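PDB 5U1T: separin from Saccharomyces cerevisiae, which cleaves the Scc1 subunit of cohesin at the onset of anaphase as a caspase-like cysteine protease, and is kept inactive by securin for most of the cell cycle. Local coordinates for residues R433-F438 and F474-N479; I494-S499 and V506-S511; V1406-N1411 and M1548-N1553. One frame throughout, in Å; residues are numbered along the deposited sequence.

Interaction 1 (R433-F438 and F474-N479); sequences RTILKF and FDFCQN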
ATOM      1  N   ARG A 433      15.750 -15.455 -30.825  1.00 72.13           N
ATOM      2  CA  ARG A 433      17.046 -15.276 -31.478  1.00 71.96           C
ATOM      3  C   ARG A 433      17.008 -14.191 -32.547  1.00 71.25           C
ATOM      4  O   ARG A 433      17.885 -13.328 -32.609  1.00 70.20           O
ATOM      5  CB  ARG A 433      17.516 -16.573 -32.135  1.00 79.47           C
ATOM      6  CG  ARG A 433      17.962 -17.668 -31.210  1.00 86.22           C
ATOM      7  CD  ARG A 433      18.445 -18.870 -32.036  1.00 96.32           C
ATOM      8  NE  ARG A 433      18.826 -20.006 -31.187  1.00113.68           N
ATOM      9  CZ  ARG A 433      19.409 -21.121 -31.630  1.00111.31           C
ATOM     10  NH1 ARG A 433      19.691 -21.266 -32.931  1.00115.59           N
ATOM     11  NH2 ARG A 433      19.722 -22.088 -30.766  1.00104.65           N
ATOM     12  N   THR A 434      15.994 -14.250 -33.400  1.00 67.86           N
ATOM     13  CA  THR A 434      15.888 -13.307 -34.495  1.00 65.55           C
ATOM     14  C   THR A 434      15.710 -11.889 -33.983  1.00 67.91           C
ATOM     15  O   THR A 434      16.403 -10.972 -34.430  1.00 67.71           O
ATOM     16  CB  THR A 434      14.721 -13.660 -35.430  1.00 68.10           C
ATOM     17  OG1 THR A 434      14.960 -14.949 -36.017  1.00 73.32           O
ATOM     18  CG2 THR A 434      14.591 -12.622 -36.532  1.00 56.02           C
ATOM     19  N   ILE A 435      14.792 -11.715 -33.039  1.00 67.97           N
ATOM     20  CA  ILE A 435      14.470 -10.398 -32.523  1.00 63.27           C
ATOM     21  C   ILE A 435      15.721  -9.777 -31.916  1.00 61.89           C
ATOM     22  O   ILE A 435      15.975  -8.584 -32.084  1.00 61.20           O
ATOM     23  CB  ILE A 435      13.311 -10.472 -31.488  1.00 65.22           C
ATOM     24  CG1 ILE A 435      12.089 -11.118 -32.140  1.00 63.80           C
ATOM     25  CG2 ILE A 435      12.949  -9.094 -30.961  1.00 62.09           C
ATOM     26  CD1 ILE A 435      10.846 -11.052 -31.321  1.00 65.60           C
ATOM     27  N   LEU A 436      16.521 -10.598 -31.245  1.00 63.83           N
ATOM     28  CA  LEU A 436      17.745 -10.108 -30.618  1.00 67.92           C
ATOM     29  C   LEU A 436      18.779  -9.786 -31.683  1.00 68.84           C
ATOM     30  O   LEU A 436      19.567  -8.851 -31.519  1.00 68.38           O
ATOM     31  CB  LEU A 436      18.306 -11.124 -29.622  1.00 70.36           C
ATOM     32  CG  LEU A 436      17.487 -11.391 -28.359  1.00 75.40           C
ATOM     33  CD1 LEU A 436      18.154 -12.456 -27.507  1.00 74.45           C
ATOM     34  CD2 LEU A 436      17.289 -10.114 -27.575  1.00 65.06           C
ATOM     35  N   LYS A 437      18.779 -10.564 -32.769  1.00 67.55           N
ATOM     36  CA  LYS A 437      19.636 -10.279 -33.927  1.00 66.54           C
ATOM     37  C   LYS A 437      19.252  -8.960 -34.570  1.00 60.23           C
ATOM     38  O   LYS A 437      20.106  -8.119 -34.838  1.00 57.40           O
ATOM     39  CB  LYS A 437      19.549 -11.392 -34.979  1.00 70.10           C
ATOM     40  CG  LYS A 437      20.357 -12.624 -34.660  1.00 70.55           C
ATOM     41  CD  LYS A 437      20.473 -13.519 -35.856  1.00 69.01           C
ATOM     42  CE  LYS A 437      21.564 -14.554 -35.658  1.00 77.43           C
ATOM     43  NZ  LYS A 437      22.060 -15.091 -36.978  1.00 84.26           N
ATOM     44  N   PHE A 438      17.954  -8.796 -34.814  1.00 58.96           N
ATOM     45  CA  PHE A 438      17.444  -7.618 -35.486  1.00 57.98           C
ATOM     46  C   PHE A 438      17.665  -6.396 -34.613  1.00 60.66           C
ATOM     47  O   PHE A 438      17.805  -5.280 -35.115  1.00 64.22           O
ATOM     48  CB  PHE A 438      15.968  -7.797 -35.858  1.00 56.66           C
ATOM     49  CG  PHE A 438      15.747  -8.175 -37.327  1.00 61.97           C
ATOM     50  CD1 PHE A 438      15.596  -7.194 -38.305  1.00 60.50           C
ATOM     51  CD2 PHE A 438      15.698  -9.502 -37.720  1.00 65.58           C
ATOM     52  CE1 PHE A 438      15.388  -7.530 -39.635  1.00 63.04           C
ATOM     53  CE2 PHE A 438      15.493  -9.845 -39.053  1.00 62.60           C
ATOM     54  CZ  PHE A 438      15.340  -8.858 -40.011  1.00 63.29           C
ATOM     55  N   PHE A 474       1.765 -12.313 -28.835  1.00 55.47           N
ATOM     56  CA  PHE A 474       2.033 -11.351 -27.806  1.00 58.53           C
ATOM     57  C   PHE A 474       3.500 -11.378 -27.488  1.00 55.84           C
ATOM     58  O   PHE A 474       4.143 -10.376 -27.358  1.00 50.82           O
ATOM     59  CB  PHE A 474       1.238 -11.693 -26.573  1.00 56.46           C
ATOM     60  CG  PHE A 474       0.246 -10.667 -26.230  1.00 55.40           C
ATOM     61  CD1 PHE A 474       0.627  -9.534 -25.580  1.00 56.38           C
ATOM     62  CD2 PHE A 474      -1.043 -10.813 -26.607  1.00 52.09           C
ATOM     63  CE1 PHE A 474      -0.277  -8.566 -25.281  1.00 54.32           C
ATOM     64  CE2 PHE A 474      -1.960  -9.853 -26.317  1.00 58.14           C
ATOM     65  CZ  PHE A 474      -1.576  -8.724 -25.650  1.00 52.55           C
ATOM     66  N   ASP A 475       4.018 -12.577 -27.386  1.00 55.35           N
ATOM     67  CA  ASP A 475       5.402 -12.830 -27.116  1.00 55.53           C
ATOM     68  C   ASP A 475       6.276 -12.202 -28.183  1.00 61.66           C
ATOM     69  O   ASP A 475       7.270 -11.588 -27.876  1.00 62.51           O
ATOM     70  CB  ASP A 475       5.569 -14.333 -27.100  1.00 62.66           C
ATOM     71  CG  ASP A 475       6.899 -14.763 -26.663  1.00 65.20           C
ATOM     72  OD1 ASP A 475       7.584 -13.993 -26.008  1.00 70.45           O
ATOM     73  OD2 ASP A 475       7.268 -15.893 -26.969  1.00 77.58           O
ATOM     74  N   PHE A 476       5.896 -12.354 -29.439  1.00 58.34           N
ATOM     75  CA  PHE A 476       6.641 -11.788 -30.535  1.00 55.35           C
ATOM     76  C   PHE A 476       6.570 -10.283 -30.584  1.00 54.33           C
ATOM     77  O   PHE A 476       7.544  -9.631 -30.832  1.00 55.25           O
ATOM     78  CB  PHE A 476       6.121 -12.336 -31.859  1.00 59.80           C
ATOM     79  CG  PHE A 476       6.738 -11.690 -33.058  1.00 55.34           C
ATOM     80  CD1 PHE A 476       6.235 -10.531 -33.555  1.00 55.24           C
ATOM     81  CD2 PHE A 476       7.825 -12.239 -33.664  1.00 58.18           C
ATOM     82  CE1 PHE A 476       6.807  -9.923 -34.631  1.00 54.84           C
ATOM     83  CE2 PHE A 476       8.401 -11.642 -34.746  1.00 57.54           C
ATOM     84  CZ  PHE A 476       7.893 -10.478 -35.226  1.00 56.74           C
ATOM     85  N   CYS A 477       5.404  -9.727 -30.332  1.00 52.52           N
ATOM     86  CA  CYS A 477       5.234  -8.299 -30.409  1.00 57.68           C
ATOM     87  C   CYS A 477       5.815  -7.519 -29.273  1.00 58.88           C
ATOM     88  O   CYS A 477       6.258  -6.416 -29.461  1.00 50.27           O
ATOM     89  CB  CYS A 477       3.771  -7.958 -30.534  1.00 55.29           C
ATOM     90  SG  CYS A 477       3.120  -8.210 -32.171  1.00 61.49           S
ATOM     91  N   GLN A 478       5.802  -8.092 -28.088  1.00 57.98           N
ATOM     92  CA  GLN A 478       6.330  -7.388 -26.950  1.00 62.83           C
ATOM     93  C   GLN A 478       7.818  -7.349 -27.006  1.00 60.95           C
ATOM     94  O   GLN A 478       8.413  -6.350 -26.702  1.00 56.19           O
ATOM     95  CB  GLN A 478       5.847  -7.988 -25.657  1.00 64.94           C
ATOM     96  CG  GLN A 478       4.931  -7.048 -24.920  1.00 64.56           C
ATOM     97  CD  GLN A 478       4.003  -7.774 -24.023  1.00 67.33           C
ATOM     98  OE1 GLN A 478       4.385  -8.733 -23.384  1.00 74.58           O
ATOM     99  NE2 GLN A 478       2.775  -7.333 -23.975  1.00 62.96           N
ATOM    100  N   ASN A 479       8.417  -8.448 -27.403  1.00 59.99           N
ATOM    101  CA  ASN A 479       9.861  -8.477 -27.545  1.00 62.71           C
ATOM    102  C   ASN A 479      10.357  -7.571 -28.667  1.00 64.86           C
ATOM    103  O   ASN A 479      11.420  -6.952 -28.545  1.00 63.82           O
ATOM    104  CB  ASN A 479      10.335  -9.895 -27.779  1.00 65.63           C
ATOM    105  CG  ASN A 479      10.517 -10.638 -26.495  1.00 71.24           C
ATOM    106  OD1 ASN A 479      11.634 -10.781 -26.008  1.00 80.77           O
ATOM    107  ND2 ASN A 479       9.416 -11.089 -25.906  1.00 72.88           N
TER
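Ile435 of helix 431-444 reaches across to helix 470-485 and is received by Phe476 and Asn479, one helical turn apart. The closest pair of CA atoms is that of Ile435 and Asn479, 7.1 Å apart. Along 474-479, the carbonyl of Asp475 works inside its own helix: Asn479 ND2 donates to Asp475 O over 3.0 Å, with the donor in the carbonyl plane but the bond bent (144° at the hydrogen). Phe476 is the first to touch Ile435. Its CG stands anti to the backbone N (chi1 174°), which swings the ring round to the flank of the isoleucine, where CD2 of Phe476 lies 4.0 Å from CD1 of Ile435. The same methyl, Ile435 CD1, is 3.6 Å from the carbonyl O of Phe476. Leu458 and Met503, from two further helices, also pack on the Phe476 ring. Cys477 and Gln478 point away, Cys477 packing on Met503 and Gln478 OE1 bonding to Ser602 OG. Asn479 closes the walk by offering its aliphatic part. Asn479 CB is 3.8 Å from Ile435 CD1, and the two side chains cross at about a right angle. The other branch of the isoleucine, CG2 of Ile435, sits 3.6 Å from the Asn479 carbonyl O. CB of Asn479 is directed at the isoleucine by the helix itself, while the bond to Asp475 O holds the amide along its own helix. The two segments thus meet through carbon against carbon and methyl against carbonyl, without any hydrogen bond or salt bridge between them; one branched side chain supplies more than half of the buried surface, and this contact rests on van der Waals packing of that one isoleucine, not on directional polar bonds.

Interaction 2 (I494-S499 and V506-S511); sequences IEFSNS and VLYGNS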
ATOM      1  N   ILE A 494       3.248   5.099 -37.232  1.00 60.49           N
ATOM      2  CA  ILE A 494       3.630   4.518 -38.516  1.00 53.15           C
ATOM      3  C   ILE A 494       2.795   3.272 -38.728  1.00 55.99           C
ATOM      4  O   ILE A 494       2.892   2.339 -37.935  1.00 55.75           O
ATOM      5  CB  ILE A 494       5.129   4.093 -38.561  1.00 57.20           C
ATOM      6  CG1 ILE A 494       6.083   5.269 -38.345  1.00 51.88           C
ATOM      7  CG2 ILE A 494       5.430   3.340 -39.840  1.00 54.05           C
ATOM      8  CD1 ILE A 494       5.669   6.492 -39.073  1.00 58.45           C
ATOM      9  N   GLU A 495       1.980   3.208 -39.769  1.00 57.48           N
ATOM     10  CA  GLU A 495       1.293   1.936 -40.013  1.00 52.64           C
ATOM     11  C   GLU A 495       2.196   0.939 -40.715  1.00 55.20           C
ATOM     12  O   GLU A 495       2.317   0.953 -41.939  1.00 56.74           O
ATOM     13  CB  GLU A 495       0.048   2.123 -40.841  1.00 48.14           C
ATOM     14  CG  GLU A 495      -0.623   0.816 -41.061  1.00 44.81           C
ATOM     15  CD  GLU A 495      -1.869   0.968 -41.870  1.00 58.70           C
ATOM     16  OE1 GLU A 495      -2.725   0.059 -41.829  1.00 69.64           O
ATOM     17  OE2 GLU A 495      -2.005   1.997 -42.558  1.00 64.66           O
ATOM     18  N   PHE A 496       2.840   0.075 -39.952  1.00 51.88           N
ATOM     19  CA  PHE A 496       3.895  -0.734 -40.528  1.00 54.27           C
ATOM     20  C   PHE A 496       3.405  -1.600 -41.665  1.00 52.12           C
ATOM     21  O   PHE A 496       2.329  -2.193 -41.589  1.00 48.77           O
ATOM     22  CB  PHE A 496       4.548  -1.570 -39.451  1.00 48.67           C
ATOM     23  CG  PHE A 496       5.289  -0.739 -38.450  1.00 59.00           C
ATOM     24  CD1 PHE A 496       6.522  -0.192 -38.771  1.00 54.30           C
ATOM     25  CD2 PHE A 496       4.736  -0.465 -37.196  1.00 57.59           C
ATOM     26  CE1 PHE A 496       7.203   0.570 -37.859  1.00 56.84           C
ATOM     27  CE2 PHE A 496       5.413   0.307 -36.284  1.00 50.40           C
ATOM     28  CZ  PHE A 496       6.649   0.822 -36.612  1.00 51.09           C
ATOM     29  N   SER A 497       4.207  -1.639 -42.723  1.00 52.23           N
ATOM     30  CA  SER A 497       3.855  -2.336 -43.955  1.00 48.42           C
ATOM     31  C   SER A 497       3.929  -3.842 -43.810  1.00 47.72           C
ATOM     32  O   SER A 497       4.822  -4.371 -43.145  1.00 55.03           O
ATOM     33  CB  SER A 497       4.761  -1.883 -45.090  1.00 48.32           C
ATOM     34  OG  SER A 497       6.130  -2.110 -44.792  1.00 48.73           O
ATOM     35  N   ASN A 498       2.989  -4.523 -44.423  1.00 46.72           N
ATOM     36  CA  ASN A 498       2.890  -5.963 -44.405  1.00 52.99           C
ATOM     37  C   ASN A 498       2.857  -6.569 -43.021  1.00 53.08           C
ATOM     38  O   ASN A 498       3.635  -7.417 -42.683  1.00 51.41           O
ATOM     39  CB  ASN A 498       3.945  -6.610 -45.304  1.00 49.61           C
ATOM     40  CG  ASN A 498       3.704  -8.084 -45.545  1.00 56.23           C
ATOM     41  OD1 ASN A 498       2.589  -8.532 -45.566  1.00 55.11           O
ATOM     42  ND2 ASN A 498       4.745  -8.830 -45.722  1.00 58.77           N
ATOM     43  N   SER A 499       1.937  -6.094 -42.211  1.00 56.48           N
ATOM     44  CA  SER A 499       1.729  -6.653 -40.875  1.00 51.09           C
ATOM     45  C   SER A 499       0.240  -6.705 -40.586  1.00 57.54           C
ATOM     46  O   SER A 499      -0.542  -5.952 -41.187  1.00 64.37           O
ATOM     47  CB  SER A 499       2.458  -5.832 -39.809  1.00 47.99           C
ATOM     48  OG  SER A 499       2.064  -4.471 -39.865  1.00 49.85           O
ATOM     49  N   VAL A 506      -1.131  -5.049 -30.469  1.00 52.23           N
ATOM     50  CA  VAL A 506      -0.249  -5.345 -29.361  1.00 48.24           C
ATOM     51  C   VAL A 506       0.938  -4.400 -29.350  1.00 49.36           C
ATOM     52  O   VAL A 506       1.311  -3.909 -28.295  1.00 55.03           O
ATOM     53  CB  VAL A 506       0.236  -6.807 -29.393  1.00 50.20           C
ATOM     54  CG1 VAL A 506       1.304  -7.042 -28.362  1.00 48.89           C
ATOM     55  CG2 VAL A 506      -0.937  -7.743 -29.159  1.00 45.96           C
ATOM     56  N   LEU A 507       1.519  -4.104 -30.510  1.00 53.12           N
ATOM     57  CA  LEU A 507       2.706  -3.235 -30.537  1.00 49.55           C
ATOM     58  C   LEU A 507       2.394  -1.790 -30.137  1.00 47.90           C
ATOM     59  O   LEU A 507       3.115  -1.225 -29.337  1.00 53.96           O
ATOM     60  CB  LEU A 507       3.386  -3.240 -31.909  1.00 48.38           C
ATOM     61  CG  LEU A 507       4.661  -2.381 -31.996  1.00 45.73           C
ATOM     62  CD1 LEU A 507       5.910  -3.164 -31.670  1.00 46.90           C
ATOM     63  CD2 LEU A 507       4.783  -1.713 -33.346  1.00 49.82           C
ATOM     64  N   TYR A 508       1.347  -1.183 -30.681  1.00 49.26           N
ATOM     65  CA  TYR A 508       1.074   0.204 -30.337  1.00 55.16           C
ATOM     66  C   TYR A 508       0.318   0.315 -29.010  1.00 53.86           C
ATOM     67  O   TYR A 508       0.366   1.349 -28.347  1.00 53.49           O
ATOM     68  CB  TYR A 508       0.303   0.906 -31.457  1.00 53.37           C
ATOM     69  CG  TYR A 508       1.209   1.419 -32.557  1.00 58.50           C
ATOM     70  CD1 TYR A 508       1.934   2.594 -32.392  1.00 57.94           C
ATOM     71  CD2 TYR A 508       1.359   0.721 -33.762  1.00 59.93           C
ATOM     72  CE1 TYR A 508       2.783   3.071 -33.388  1.00 55.40           C
ATOM     73  CE2 TYR A 508       2.204   1.202 -34.767  1.00 59.71           C
ATOM     74  CZ  TYR A 508       2.913   2.382 -34.570  1.00 56.27           C
ATOM     75  OH  TYR A 508       3.763   2.878 -35.548  1.00 57.77           O
ATOM     76  N   GLY A 509      -0.364  -0.758 -28.627  1.00 52.14           N
ATOM     77  CA  GLY A 509      -0.948  -0.853 -27.309  1.00 54.09           C
ATOM     78  C   GLY A 509       0.100  -0.599 -26.236  1.00 55.83           C
ATOM     79  O   GLY A 509      -0.169   0.094 -25.261  1.00 56.51           O
ATOM     80  N   ASN A 510       1.298  -1.150 -26.434  1.00 54.20           N
ATOM     81  CA  ASN A 510       2.404  -0.979 -25.498  1.00 49.63           C
ATOM     82  C   ASN A 510       3.119   0.353 -25.635  1.00 49.92           C
ATOM     83  O   ASN A 510       3.968   0.680 -24.817  1.00 53.17           O
ATOM     84  CB  ASN A 510       3.426  -2.099 -25.666  1.00 47.78           C
ATOM     85  CG  ASN A 510       3.052  -3.348 -24.898  1.00 54.07           C
ATOM     86  OD1 ASN A 510       2.416  -4.264 -25.427  1.00 55.15           O
ATOM     87  ND2 ASN A 510       3.439  -3.390 -23.631  1.00 63.82           N
ATOM     88  N   SER A 511       2.782   1.120 -26.663  1.00 52.97           N
ATOM     89  CA  SER A 511       3.469   2.382 -26.900  1.00 53.46           C
ATOM     90  C   SER A 511       2.772   3.548 -26.201  1.00 55.24           C
ATOM     91  O   SER A 511       1.627   3.443 -25.761  1.00 54.96           O
ATOM     92  CB  SER A 511       3.581   2.675 -28.406  1.00 56.46           C
ATOM     93  OG  SER A 511       2.401   3.282 -28.913  1.00 53.80           O
TER
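Tyr508 has its CG beside the backbone N and anti to the carbonyl carbon (chi1 -83°), and Phe496 adopts the same kind of rotamer, so that the two rings extend toward each other from helix and loop. They meet rim to rim, centroids 5.9 Å apart and planes at 25°, with neither lying over the face of the other. At the far end of its ring Tyr508 OH donates to the carbonyl O of Ile494 over 2.6 Å; the approach makes 118° at the acceptor and leaves the donor tilted from the carbonyl plane. Leu507 crosses Phe496 at about a right angle, its CD2 resting 3.6 Å from Phe496 CE2. Within the loop, Ile494 CG2 lies over one face of the Phe496 ring toward its rim, and Ser499 OG bonds to Phe496 O from above the carbonyl plane, 2.9 Å away. Ser511 grips Tyr508 O twice, through N and OG. Phe455, Phe459 and Phe485 meet Phe496 from outside the two segments. The arrangement belongs to the all-helical domain: the connection after helix 470-485 folds back on helix 501-509, its aromatic anchor sunk between neighbouring helices.

Interaction 3 (V1406-N1411 and M1548-N1553); sequences VTIEDN and MGFRCN
Ile1408 and Phe1550 bring the two irregular segments closest, their CA atoms 7.8 Å apart. Residues 1406-1411 run out of the short strand 1404-1406, with Ile1408 and Glu1409 bending the chain, before strand 1412-1416 begins. Residues 1548-1553 leave helix 1534-1548 through Gly1549, whose positive phi (102°) makes it the C-prime residue of a Schellman motif: Phe1550 N pairs with Phe1545 O, and Gly1549 N with Glu1546 O. Phe1550 follows this turn directly, and its ring reaches Ile1408. Strand 1412-1416 is part of the six-stranded mixed sheet of the caspase-like protease domain, whose strand 1492-1494 shortly precedes Cys1497, the probable nucleophile. The contact therefore joins the lead-in to one sheet strand with the end of a helix that follows another, strand 1524-1528, and lies away from that cysteine. In Ile1408, CG1 is anti to the backbone N (chi1 -174°) and the chain continues extended, carrying CD1 to the edge of the Phe1550 ring, near its plane and 3.3 Å from CD1 of Phe1550. CG1 of Ile1408 follows at 3.9 Å from Phe1550 CE1. Ile1408 CD1 also lies 4.2 Å from Gly1549 O. Phe1594, from strand 1592-1594, packs on Ile1408, while Phe1545 and Ile1436 meet the Phe1550 ring.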
ATOM      1  N   VAL A1406      10.985  33.396  46.173  1.00 75.80           N
ATOM      2  CA  VAL A1406      11.348  33.845  44.855  1.00 78.71           C
ATOM      3  C   VAL A1406      11.811  35.265  44.981  1.00 85.81           C
ATOM      4  O   VAL A1406      11.059  36.094  45.445  1.00 86.89           O
ATOM      5  CB  VAL A1406      10.103  33.934  43.989  1.00 81.31           C
ATOM      6  CG1 VAL A1406      10.466  34.017  42.527  1.00 80.52           C
ATOM      7  CG2 VAL A1406       9.194  32.765  44.258  1.00 79.40           C
ATOM      8  N   THR A1407      13.031  35.559  44.551  1.00 88.15           N
ATOM      9  CA  THR A1407      13.591  36.906  44.632  1.00 85.32           C
ATOM     10  C   THR A1407      13.134  37.760  43.467  1.00 81.75           C
ATOM     11  O   THR A1407      13.015  37.306  42.326  1.00 87.87           O
ATOM     12  CB  THR A1407      15.133  36.915  44.657  1.00 82.63           C
ATOM     13  OG1 THR A1407      15.647  36.161  43.544  1.00 84.89           O
ATOM     14  CG2 THR A1407      15.658  36.361  45.983  1.00 85.71           C
ATOM     15  N   ILE A1408      12.933  39.025  43.773  1.00 81.76           N
ATOM     16  CA  ILE A1408      12.204  39.921  42.919  1.00 86.87           C
ATOM     17  C   ILE A1408      13.092  41.138  42.664  1.00 97.71           C
ATOM     18  O   ILE A1408      12.672  42.132  42.082  1.00 97.06           O
ATOM     19  CB  ILE A1408      10.878  40.275  43.605  1.00 85.78           C
ATOM     20  CG1 ILE A1408       9.952  41.107  42.726  1.00 87.71           C
ATOM     21  CG2 ILE A1408      11.143  40.931  44.969  1.00 90.42           C
ATOM     22  CD1 ILE A1408       8.776  41.665  43.528  1.00 91.64           C
ATOM     23  N   GLU A1409      14.349  41.037  43.082  1.00101.35           N
ATOM     24  CA  GLU A1409      15.241  42.188  43.067  1.00105.04           C
ATOM     25  C   GLU A1409      15.971  42.375  41.749  1.00103.15           C
ATOM     26  O   GLU A1409      16.676  43.365  41.587  1.00102.78           O
ATOM     27  CB  GLU A1409      16.261  42.084  44.201  1.00111.48           C
ATOM     28  CG  GLU A1409      15.654  42.201  45.600  1.00115.08           C
ATOM     29  CD  GLU A1409      16.676  42.023  46.724  1.00130.28           C
ATOM     30  OE1 GLU A1409      17.832  41.617  46.420  1.00138.35           O
ATOM     31  OE2 GLU A1409      16.334  42.272  47.906  1.00132.60           O
ATOM     32  N   ASP A1410      15.799  41.432  40.819  1.00106.14           N
ATOM     33  CA  ASP A1410      16.323  41.557  39.451  1.00104.16           C
ATOM     34  C   ASP A1410      15.874  40.438  38.507  1.00102.07           C
ATOM     35  O   ASP A1410      15.270  39.446  38.923  1.00 98.17           O
ATOM     36  CB  ASP A1410      17.852  41.609  39.456  1.00104.48           C
ATOM     37  CG  ASP A1410      18.475  40.524  40.318  1.00106.23           C
ATOM     38  OD1 ASP A1410      18.017  39.360  40.256  1.00107.69           O
ATOM     39  OD2 ASP A1410      19.431  40.846  41.064  1.00109.53           O
ATOM     40  N   ASN A1411      16.195  40.614  37.230  1.00 99.02           N
ATOM     41  CA  ASN A1411      15.894  39.634  36.196  1.00 98.44           C
ATOM     42  C   ASN A1411      14.431  39.225  36.112  1.00 93.04           C
ATOM     43  O   ASN A1411      14.123  38.036  36.018  1.00 89.24           O
ATOM     44  CB  ASN A1411      16.749  38.385  36.390  1.00 98.82           C
ATOM     45  CG  ASN A1411      17.941  38.356  35.464  1.00104.74           C
ATOM     46  OD1 ASN A1411      19.081  38.425  35.914  1.00107.45           O
ATOM     47  ND2 ASN A1411      17.683  38.266  34.157  1.00107.58           N
ATOM     48  N   MET A1548       0.895  40.902  47.119  1.00 84.40           N
ATOM     49  CA  MET A1548       2.051  40.028  47.073  1.00 88.44           C
ATOM     50  C   MET A1548       3.339  40.801  47.295  1.00 92.20           C
ATOM     51  O   MET A1548       4.349  40.226  47.679  1.00 88.30           O
ATOM     52  CB  MET A1548       2.100  39.237  45.767  1.00 83.52           C
ATOM     53  CG  MET A1548       2.637  37.824  45.940  1.00 87.67           C
ATOM     54  SD  MET A1548       2.210  36.707  44.609  1.00 76.06           S
ATOM     55  CE  MET A1548       0.981  37.722  43.834  1.00 76.85           C
ATOM     56  N   GLY A1549       3.297  42.102  47.048  1.00 87.86           N
ATOM     57  CA  GLY A1549       4.444  42.954  47.256  1.00 92.00           C
ATOM     58  C   GLY A1549       5.184  43.319  45.998  1.00100.06           C
ATOM     59  O   GLY A1549       6.267  43.878  46.047  1.00101.03           O
ATOM     60  N   PHE A1550       4.593  43.010  44.858  1.00100.56           N
ATOM     61  CA  PHE A1550       5.226  43.301  43.593  1.00 98.17           C
ATOM     62  C   PHE A1550       5.280  44.777  43.344  1.00104.47           C
ATOM     63  O   PHE A1550       4.369  45.358  42.769  1.00100.64           O
ATOM     64  CB  PHE A1550       4.484  42.642  42.452  1.00 95.13           C
ATOM     65  CG  PHE A1550       5.272  42.585  41.193  1.00 98.06           C
ATOM     66  CD1 PHE A1550       6.534  42.045  41.191  1.00 96.49           C
ATOM     67  CD2 PHE A1550       4.761  43.084  40.022  1.00 95.66           C
ATOM     68  CE1 PHE A1550       7.272  41.995  40.040  1.00 90.80           C
ATOM     69  CE2 PHE A1550       5.491  43.037  38.866  1.00 94.44           C
ATOM     70  CZ  PHE A1550       6.748  42.493  38.879  1.00 92.09           C
ATOM     71  N   ARG A1551       6.372  45.374  43.783  1.00110.15           N
ATOM     72  CA  ARG A1551       6.605  46.795  43.617  1.00112.62           C
ATOM     73  C   ARG A1551       8.073  47.058  43.313  1.00113.52           C
ATOM     74  O   ARG A1551       8.842  46.141  43.067  1.00109.13           O
ATOM     75  CB  ARG A1551       6.164  47.550  44.869  1.00112.89           C
ATOM     76  CG  ARG A1551       4.799  48.200  44.740  1.00114.35           C
ATOM     77  CD  ARG A1551       4.036  48.208  46.060  1.00117.98           C
ATOM     78  NE  ARG A1551       4.884  48.554  47.198  1.00125.23           N
ATOM     79  CZ  ARG A1551       4.683  49.593  48.005  1.00127.61           C
ATOM     80  NH1 ARG A1551       3.657  50.409  47.811  1.00125.62           N
ATOM     81  NH2 ARG A1551       5.515  49.816  49.013  1.00127.98           N
ATOM     82  N   CYS A1552       8.470  48.319  43.329  1.00116.96           N
ATOM     83  CA  CYS A1552       9.849  48.644  43.038  1.00117.21           C
ATOM     84  C   CYS A1552      10.686  48.866  44.282  1.00120.76           C
ATOM     85  O   CYS A1552      11.902  48.954  44.191  1.00124.03           O
ATOM     86  CB  CYS A1552       9.921  49.847  42.116  1.00117.89           C
ATOM     87  SG  CYS A1552       9.213  49.518  40.493  1.00130.30           S
ATOM     88  N   ASN A1553      10.049  48.948  45.446  1.00118.97           N
ATOM     89  CA  ASN A1553      10.798  49.154  46.681  1.00121.69           C
ATOM     90  C   ASN A1553      10.905  47.885  47.509  1.00122.38           C
ATOM     91  O   ASN A1553      10.492  47.855  48.660  1.00122.49           O
ATOM     92  CB  ASN A1553      10.200  50.280  47.515  1.00118.18           C
ATOM     93  CG  ASN A1553       8.770  50.016  47.905  1.00121.19           C
ATOM     94  OD1 ASN A1553       8.494  49.405  48.930  1.00116.95           O
ATOM     95  ND2 ASN A1553       7.849  50.484  47.086  1.00119.94           N
TER

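Interactions 1 and 2 are neighbours, with centres 14 Å apart, and come in series along the chain. Helix 470-485 serves the first and helix 501-509 the second, and these two consecutive helices touch directly: Cys477 CB is 3.4 Å from Val506 CG1, and Phe474 packs on the same valine. Helix 431-444, helix 470-485, the loop 494-499 and helix 501-509 thus form one continuous packed block of the helical domain. Interaction 3 follows much later in the chain, in the protease domain, on the opposite side of the chain's centre; its centre is about 90 Å from both others. With nearest atoms about 71 to 75 Å away, it has no direct touch with the helical block.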